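Local coordinates for virulence protein vsdE (Salmonella enterica, PDB 5LQ6) that acts as a cysteine hydrolase, a plasmid-encoded effector of the papain-like peptidase clan that suppresses host immune responses and contributes to bacterial virulence, at residues A[53-58]-A[191-196]; A[83-88]-A[113-118]. The protein carries 4 engineered substitutions. One frame throughout, in Å; residues are numbered along the deposited sequence.

Contact 1: residues A[53-58]-A[191-196]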
ATOM      1  N   LEU A  53      12.963  10.251  -1.712  1.00 20.73           N
ATOM      2  CA  LEU A  53      11.808  10.830  -1.060  1.00 19.06           C
ATOM      3  C   LEU A  53      12.112  11.277   0.347  1.00 21.08           C
ATOM      4  O   LEU A  53      12.937  10.699   1.061  1.00 25.38           O
ATOM      5  CB  LEU A  53      10.642   9.812  -1.029  1.00 20.07           C
ATOM      6  CG  LEU A  53      10.032   9.486  -2.365  1.00 20.48           C
ATOM      7  CD1 LEU A  53       9.104   8.290  -2.286  1.00 23.33           C
ATOM      8  CD2 LEU A  53       9.290  10.642  -3.002  1.00 19.95           C
ATOM      9  N   SER A  54      11.433  12.301   0.748  1.00 18.78           N
ATOM     10  CA  SER A  54      11.502  12.748   2.095  1.00 19.56           C
ATOM     11  C   SER A  54      10.243  12.289   2.822  1.00 17.33           C
ATOM     12  O   SER A  54       9.216  11.909   2.213  1.00 16.77           O
ATOM     13  CB  SER A  54      11.565  14.273   2.135  1.00 19.11           C
ATOM     14  OG  SER A  54      10.333  14.861   1.747  1.00 20.22           O
ATOM     15  N   ARG A  55      10.279  12.382   4.139  1.00 16.69           N
ATOM     16  CA  ARG A  55       9.108  12.058   4.925  1.00 14.86           C
ATOM     17  C   ARG A  55       7.957  12.974   4.582  1.00 16.69           C
ATOM     18  O   ARG A  55       6.801  12.576   4.487  1.00 16.81           O
ATOM     19  CB  ARG A  55       9.439  12.064   6.419  1.00 14.53           C
ATOM     20  CG  ARG A  55       8.319  11.550   7.283  1.00 14.55           C
ATOM     21  CD  ARG A  55       8.767  11.561   8.729  1.00 14.09           C
ATOM     22  NE  ARG A  55       7.772  10.972   9.592  1.00 14.11           N
ATOM     23  CZ  ARG A  55       6.785  11.638  10.158  1.00 15.33           C
ATOM     24  NH1 ARG A  55       6.620  12.944   9.929  1.00 17.68           N
ATOM     25  NH2 ARG A  55       5.931  10.995  10.941  1.00 14.23           N
ATOM     26  N   ASP A  56       8.258  14.258   4.378  1.00 16.68           N
ATOM     27  CA  ASP A  56       7.238  15.203   4.017  1.00 18.00           C
ATOM     28  C   ASP A  56       6.627  14.894   2.634  1.00 17.68           C
ATOM     29  O   ASP A  56       5.425  15.065   2.427  1.00 17.54           O
ATOM     30  CB  ASP A  56       7.838  16.611   3.968  1.00 21.50           C
ATOM     31  CG  ASP A  56       6.793  17.617   3.630  1.00 28.00           C
ATOM     32  OD1 ASP A  56       5.915  17.809   4.487  1.00 32.58           O
ATOM     33  OD2 ASP A  56       6.807  18.125   2.478  1.00 35.01           O
ATOM     34  N   ASN A  57       7.431  14.451   1.694  1.00 16.42           N
ATOM     35  CA  ASN A  57       6.918  13.965   0.414  1.00 17.12           C
ATOM     36  C   ASN A  57       5.875  12.888   0.639  1.00 16.66           C
ATOM     37  O   ASN A  57       4.794  12.900   0.025  1.00 17.57           O
ATOM     38  CB  ASN A  57       8.001  13.389  -0.523  1.00 17.88           C
ATOM     39  CG  ASN A  57       9.016  14.398  -1.046  1.00 19.65           C
ATOM     40  OD1 ASN A  57      10.146  14.008  -1.330  1.00 21.38           O
ATOM     41  ND2 ASN A  57       8.610  15.638  -1.237  1.00 22.47           N
ATOM     42  N   LEU A  58       6.228  11.914   1.468  1.00 15.53           N
ATOM     43  CA  LEU A  58       5.292  10.825   1.731  1.00 16.03           C
ATOM     44  C   LEU A  58       3.987  11.281   2.357  1.00 15.09           C
ATOM     45  O   LEU A  58       2.941  10.730   2.085  1.00 15.88           O
ATOM     46  CB  LEU A  58       5.933   9.742   2.632  1.00 18.41           C
ATOM     47  CG  LEU A  58       7.083   8.976   2.075  1.00 22.40           C
ATOM     48  CD1 LEU A  58       7.545   8.034   3.206  1.00 25.85           C
ATOM     49  CD2 LEU A  58       6.673   8.174   0.855  1.00 22.02           C
ATOM     50  N   ASN A 191      -3.955   9.643  11.617  1.00 14.31           N
ATOM     51  CA  ASN A 191      -2.516   9.460  11.796  1.00 13.31           C
ATOM     52  C   ASN A 191      -1.945   8.680  10.591  1.00 11.34           C
ATOM     53  O   ASN A 191      -1.738   7.484  10.675  1.00 13.24           O
ATOM     54  CB  ASN A 191      -2.227   8.753  13.113  1.00 13.11           C
ATOM     55  CG  ASN A 191      -0.790   8.700  13.521  1.00 13.46           C
ATOM     56  OD1 ASN A 191       0.032   9.474  13.040  1.00 14.91           O
ATOM     57  ND2 ASN A 191      -0.448   7.790  14.386  1.00 13.80           N
ATOM     58  N   ILE A 192      -1.740   9.389   9.512  1.00 11.75           N
ATOM     59  CA  ILE A 192      -1.388   8.739   8.255  1.00 11.06           C
ATOM     60  C   ILE A 192       0.086   8.285   8.246  1.00 11.46           C
ATOM     61  O   ILE A 192       0.429   7.403   7.433  1.00 11.27           O
ATOM     62  CB  ILE A 192      -1.708   9.587   7.033  1.00 14.17           C
ATOM     63  CG1 ILE A 192      -0.950  10.898   7.062  1.00 16.21           C
ATOM     64  CG2 ILE A 192      -3.213   9.797   6.926  1.00 13.97           C
ATOM     65  CD1 ILE A 192      -1.098  11.731   5.799  1.00 19.89           C
ATOM     66  N   LEU A 193       0.926   8.837   9.103  1.00 10.71           N
ATOM     67  CA  LEU A 193       2.310   8.427   9.243  1.00 11.55           C
ATOM     68  C   LEU A 193       2.570   7.955  10.653  1.00 11.50           C
ATOM     69  O   LEU A 193       3.230   8.673  11.457  1.00 12.26           O
ATOM     70  CB  LEU A 193       3.316   9.504   8.849  1.00 12.39           C
ATOM     71  CG  LEU A 193       3.790   9.559   7.407  1.00 20.98           C
ATOM     72  CD1 LEU A 193       2.809   9.478   6.314  1.00 24.10           C
ATOM     73  CD2 LEU A 193       4.679  10.811   7.263  1.00 21.31           C
ATOM     74  N   PRO A 194       2.045   6.774  11.028  1.00 11.27           N
ATOM     75  CA  PRO A 194       2.237   6.264  12.404  1.00 11.88           C
ATOM     76  C   PRO A 194       3.662   5.838  12.643  1.00 12.83           C
ATOM     77  O   PRO A 194       4.326   5.341  11.726  1.00 14.04           O
ATOM     78  CB  PRO A 194       1.269   5.117  12.478  1.00 12.30           C
ATOM     79  CG  PRO A 194       1.234   4.619  11.052  1.00 11.21           C
ATOM     80  CD  PRO A 194       1.255   5.837  10.211  1.00 11.41           C
ATOM     81  N   SER A 195       4.115   5.948  13.879  1.00 13.20           N
ATOM     82  CA  SER A 195       5.343   5.311  14.279  1.00 13.79           C
ATOM     83  C   SER A 195       5.116   3.846  14.460  1.00 14.51           C
ATOM     84  O   SER A 195       3.983   3.399  14.516  1.00 14.04           O
ATOM     85  CB  SER A 195       5.860   5.882  15.592  1.00 16.39           C
ATOM     86  OG  SER A 195       4.956   5.555  16.652  1.00 15.85           O
ATOM     87  N   LEU A 196       6.200   3.065  14.568  1.00 15.40           N
ATOM     88  CA  LEU A 196       6.060   1.648  14.864  1.00 17.10           C
ATOM     89  C   LEU A 196       5.250   1.433  16.149  1.00 16.29           C
ATOM     90  O   LEU A 196       4.336   0.606  16.186  1.00 17.31           O
ATOM     91  CB  LEU A 196       7.450   1.020  14.979  1.00 17.56           C
ATOM     92  CG  LEU A 196       7.401  -0.483  15.334  1.00 22.40           C
ATOM     93  CD1 LEU A 196       6.854  -1.299  14.196  1.00 24.27           C
ATOM     94  CD2 LEU A 196       8.817  -0.965  15.666  1.00 27.24           C
TER
HETATM   95  O   HOH W   1       5.922   8.281  12.006  1.00 14.60           O

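Contact 2: residues A[83-88]-A[113-118]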
ATOM      1  N   LEU A  83      -1.436   4.376  -3.679  1.00 12.95           N
ATOM      2  CA  LEU A  83      -0.251   5.014  -3.128  1.00 13.67           C
ATOM      3  C   LEU A  83       0.994   4.319  -3.597  1.00 11.77           C
ATOM      4  O   LEU A  83       1.999   4.946  -3.909  1.00 12.20           O
ATOM      5  CB  LEU A  83      -0.343   5.026  -1.596  1.00 12.81           C
ATOM      6  CG  LEU A  83       0.797   5.713  -0.867  1.00 13.44           C
ATOM      7  CD1 LEU A  83       0.983   7.142  -1.362  1.00 13.70           C
ATOM      8  CD2 LEU A  83       0.547   5.686   0.645  1.00 13.28           C
ATOM      9  N   HIS A  84       1.009   2.979  -3.590  1.00 11.59           N
ATOM     10  CA  HIS A  84       2.163   2.235  -4.078  1.00 11.14           C
ATOM     11  C   HIS A  84       2.541   2.566  -5.517  1.00 12.29           C
ATOM     12  O   HIS A  84       3.706   2.701  -5.873  1.00 13.31           O
ATOM     13  CB  HIS A  84       1.905   0.746  -3.890  1.00 12.68           C
ATOM     14  CG  HIS A  84       3.080  -0.128  -4.139  1.00 11.96           C
ATOM     15  ND1 HIS A  84       4.132  -0.224  -3.260  1.00 11.71           N
ATOM     16  CD2 HIS A  84       3.348  -1.011  -5.121  1.00 12.23           C
ATOM     17  CE1 HIS A  84       5.027  -1.059  -3.725  1.00 13.30           C
ATOM     18  NE2 HIS A  84       4.570  -1.577  -4.847  1.00 13.61           N
ATOM     19  N   TYR A  85       1.515   2.623  -6.342  1.00 12.83           N
ATOM     20  CA  TYR A  85       1.703   3.014  -7.727  1.00 13.17           C
ATOM     21  C   TYR A  85       2.289   4.419  -7.861  1.00 13.27           C
ATOM     22  O   TYR A  85       3.230   4.619  -8.626  1.00 14.89           O
ATOM     23  CB  TYR A  85       0.372   2.925  -8.463  1.00 13.48           C
ATOM     24  CG  TYR A  85       0.361   3.332  -9.927  1.00 15.26           C
ATOM     25  CD1 TYR A  85       0.218   4.630 -10.307  1.00 15.92           C
ATOM     26  CD2 TYR A  85       0.506   2.363 -10.884  1.00 16.01           C
ATOM     27  CE1 TYR A  85       0.174   4.963 -11.672  1.00 19.44           C
ATOM     28  CE2 TYR A  85       0.440   2.678 -12.252  1.00 17.83           C
ATOM     29  CZ  TYR A  85       0.294   3.995 -12.597  1.00 20.64           C
ATOM     30  OH  TYR A  85       0.265   4.364 -13.977  1.00 23.05           O
ATOM     31  N   ASN A  86       1.726   5.373  -7.147  1.00 13.43           N
ATOM     32  CA  ASN A  86       2.198   6.773  -7.178  1.00 14.98           C
ATOM     33  C   ASN A  86       3.659   6.852  -6.704  1.00 15.76           C
ATOM     34  O   ASN A  86       4.489   7.540  -7.290  1.00 16.30           O
ATOM     35  CB  ASN A  86       1.314   7.671  -6.326  1.00 15.01           C
ATOM     36  CG  ASN A  86      -0.078   7.864  -6.921  1.00 15.19           C
ATOM     37  OD1 ASN A  86      -0.315   7.435  -8.060  1.00 15.45           O
ATOM     38  ND2 ASN A  86      -0.973   8.403  -6.163  1.00 14.92           N
ATOM     39  N   ILE A  87       3.999   6.135  -5.631  1.00 13.59           N
ATOM     40  CA  ILE A  87       5.359   6.144  -5.180  1.00 15.34           C
ATOM     41  C   ILE A  87       6.294   5.588  -6.246  1.00 15.68           C
ATOM     42  O   ILE A  87       7.356   6.177  -6.530  1.00 16.29           O
ATOM     43  CB  ILE A  87       5.503   5.329  -3.849  1.00 13.96           C
ATOM     44  CG1 ILE A  87       4.836   6.072  -2.728  1.00 15.04           C
ATOM     45  CG2 ILE A  87       6.979   5.043  -3.526  1.00 14.10           C
ATOM     46  CD1 ILE A  87       4.561   5.190  -1.522  1.00 16.32           C
ATOM     47  N   HIS A  88       5.904   4.480  -6.888  1.00 14.90           N
ATOM     48  CA  HIS A  88       6.733   3.861  -7.895  1.00 15.40           C
ATOM     49  C   HIS A  88       7.044   4.876  -9.037  1.00 16.85           C
ATOM     50  O   HIS A  88       8.164   4.902  -9.526  1.00 18.47           O
ATOM     51  CB  HIS A  88       6.038   2.632  -8.465  1.00 14.71           C
ATOM     52  CG  HIS A  88       6.860   1.932  -9.492  1.00 19.17           C
ATOM     53  ND1 HIS A  88       7.860   1.047  -9.149  1.00 22.79           N
ATOM     54  CD2 HIS A  88       6.847   1.998 -10.847  1.00 22.22           C
ATOM     55  CE1 HIS A  88       8.424   0.589 -10.258  1.00 24.80           C
ATOM     56  NE2 HIS A  88       7.843   1.170 -11.295  1.00 25.35           N
ATOM     57  N   LYS A 113      -4.457  -6.690 -10.255  1.00 13.32           N
ATOM     58  CA  LYS A 113      -4.585  -6.976 -11.676  1.00 13.97           C
ATOM     59  C   LYS A 113      -4.958  -5.702 -12.450  1.00 13.67           C
ATOM     60  O   LYS A 113      -4.441  -5.447 -13.526  1.00 13.50           O
ATOM     61  CB  LYS A 113      -5.596  -8.087 -11.902  1.00 16.03           C
ATOM     62  CG  LYS A 113      -5.021  -9.459 -11.649  1.00 17.64           C
ATOM     63  CD  LYS A 113      -6.039 -10.580 -11.794  1.00 20.81           C
ATOM     64  CE  LYS A 113      -5.385 -11.887 -11.425  1.00 28.19           C
ATOM     65  NZ  LYS A 113      -6.320 -13.009 -11.688  1.00 29.60           N
ATOM     66  N   ILE A 114      -5.844  -4.888 -11.872  1.00 12.89           N
ATOM     67  CA  ILE A 114      -6.255  -3.650 -12.564  0.57 14.29           C
ATOM     68  C   ILE A 114      -5.128  -2.609 -12.560  1.00 14.25           C
ATOM     69  O   ILE A 114      -4.789  -2.076 -13.577  1.00 14.38           O
ATOM     70  CB  ILE A 114      -7.514  -3.065 -11.916  0.57 14.30           C
ATOM     71  CG1 ILE A 114      -8.677  -4.047 -12.124  0.57 15.91           C
ATOM     72  CG2 ILE A 114      -7.786  -1.648 -12.444  0.57 16.03           C
ATOM     73  CD1 ILE A 114      -9.944  -3.608 -11.446  0.57 15.76           C
ATOM     74  N   ILE A 115      -4.563  -2.322 -11.379  1.00 13.25           N
ATOM     75  CA  ILE A 115      -3.604  -1.218 -11.276  0.51 13.79           C
ATOM     76  C   ILE A 115      -2.235  -1.579 -11.829  1.00 13.85           C
ATOM     77  O   ILE A 115      -1.620  -0.797 -12.509  1.00 15.92           O
ATOM     78  CB  ILE A 115      -3.538  -0.698  -9.829  0.51 13.97           C
ATOM     79  CG1 ILE A 115      -4.814   0.089  -9.545  0.51 15.29           C
ATOM     80  CG2 ILE A 115      -2.305   0.183  -9.624  0.51 14.45           C
ATOM     81  CD1 ILE A 115      -4.970   0.524  -8.110  0.51 15.04           C
ATOM     82  N   PHE A 116      -1.755  -2.781 -11.543  1.00 13.87           N
ATOM     83  CA  PHE A 116      -0.402  -3.189 -11.939  1.00 14.04           C
ATOM     84  C   PHE A 116      -0.338  -4.128 -13.119  1.00 15.12           C
ATOM     85  O   PHE A 116       0.724  -4.236 -13.744  1.00 18.93           O
ATOM     86  CB  PHE A 116       0.368  -3.805 -10.749  1.00 15.66           C
ATOM     87  CG  PHE A 116       0.383  -2.891  -9.539  1.00 14.29           C
ATOM     88  CD1 PHE A 116       1.180  -1.769  -9.539  1.00 15.23           C
ATOM     89  CD2 PHE A 116      -0.448  -3.177  -8.440  1.00 16.01           C
ATOM     90  CE1 PHE A 116       1.148  -0.901  -8.408  1.00 16.41           C
ATOM     91  CE2 PHE A 116      -0.478  -2.297  -7.362  1.00 16.39           C
ATOM     92  CZ  PHE A 116       0.305  -1.199  -7.385  1.00 15.59           C
ATOM     93  N   GLY A 117      -1.466  -4.750 -13.463  1.00 14.49           N
ATOM     94  CA  GLY A 117      -1.507  -5.690 -14.567  1.00 14.48           C
ATOM     95  C   GLY A 117      -1.190  -7.114 -14.214  1.00 16.72           C
ATOM     96  O   GLY A 117      -1.123  -7.996 -15.128  1.00 18.45           O
ATOM     97  N   HIS A 118      -0.985  -7.396 -12.930  1.00 16.95           N
ATOM     98  CA  HIS A 118      -0.763  -8.738 -12.400  1.00 18.47           C
ATOM     99  C   HIS A 118      -0.814  -8.660 -10.905  1.00 19.04           C
ATOM    100  O   HIS A 118      -0.665  -7.566 -10.332  1.00 16.49           O
ATOM    101  CB  HIS A 118       0.608  -9.292 -12.875  1.00 20.14           C
ATOM    102  CG  HIS A 118       1.767  -8.431 -12.523  1.00 22.38           C
ATOM    103  ND1 HIS A 118       2.342  -7.545 -13.411  1.00 28.40           N
ATOM    104  CD2 HIS A 118       2.485  -8.333 -11.383  1.00 22.68           C
ATOM    105  CE1 HIS A 118       3.334  -6.908 -12.808  1.00 29.09           C
ATOM    106  NE2 HIS A 118       3.460  -7.392 -11.591  1.00 27.14           N
TER

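Contact 1: residues A[53-58]-A[191-196]
The guanidinium of R55 has L193 CD2 lying over one face, centred 3.7 Å above the plane, while a water sits in plane at its edge. The setting is the start of a helix in a papain-like fold: helix 55-65 meets the irregular connection between strand 180-184 and helix 196-200. R55 and L193 approach from opposite directions. An extended chain from CG to NE carries the arginine past the leucine, and L193 CD2 lies 3.7 Å from R55 CG, so the same methyl touches the aliphatic shaft and the charged end. The water accepts from R55 NH2 at 2.9 Å and donates to L193 O at 2.8 Å, bridging a charge to a backbone carbonyl that R55 NH2 itself approaches to 3.6 Å. R55 NE is hydrogen-bonded to Q182 OE1, so NE and NH2 have separate partners that should limit rotation of the group. One turn on, L58 O lies 4.4 Å from L193 CD1, while the L58 side chain packs on I184. The helix carrying R55 opens with a capping box: S54 OG accepts from N57 N at 2.9 Å, and N57 OD1 receives S54 N at 3.0 Å from above its carbonyl plane.

Contact 2: residues A[83-88]-A[113-118]
Y85 leaves helix 76-89 toward helix 108-116, and its CB is the first atom to meet the neighbour: F116 CE1 lies 3.9 Å from Y85 CB. This is helix-to-helix packing in the helical part of a papain-like fold, carried by buried apolar and aromatic groups with no hydrogen bond between the two segments. With CG anti to the backbone N (chi1 179°), the tyrosine ring extends along I115, where Y85 CD2 reaches I115 CG2 at 3.8 Å. I115 was modelled in two conformers, and its CG2 contacts describe one of them. Farther out, Y85 CE2 comes within 4.0 Å of I115 O. The hydroxyl is hydrogen-bonded to S11 OG, just ahead of helix 12-19. In the same conformer I115 CG2 serves a second ring, lying over the centre of one face of F116, 3.6 Å above its plane. F116 in turn sends its far end to H84, whose ring is turned 75° from it in an oblique aromatic pair. H84 NE2 is hydrogen-bonded to Y214 N, which helps fix the imidazole; F116 CZ lies at the imidazole edge, 3.8 Å from H84 CD2.

Overall arrangement
Two helices that follow each other in the chain connect these contacts: helix 55-65 begins in contact 1, and helix 76-89 runs through contact 2. The centres of the two contacts are about 20 Å apart, yet they touch where L53 CD1 packs 4.1 Å from I87 CG2. Strand 163-172 receives side chains from both. Helix 76-89 starts at C76, which with H165 and D185 fits the geometry of a Cys-His-Asp triad and is probably the catalytic one. The L193 side chain of contact 1 lies near these residues without touching them, and the backbone of I192 is hydrogen-bonded to D185. Separately, a sodium ion is bound about 9 Å from the L193 side chain. Contact 2 packs a later part of the cysteine-bearing helix.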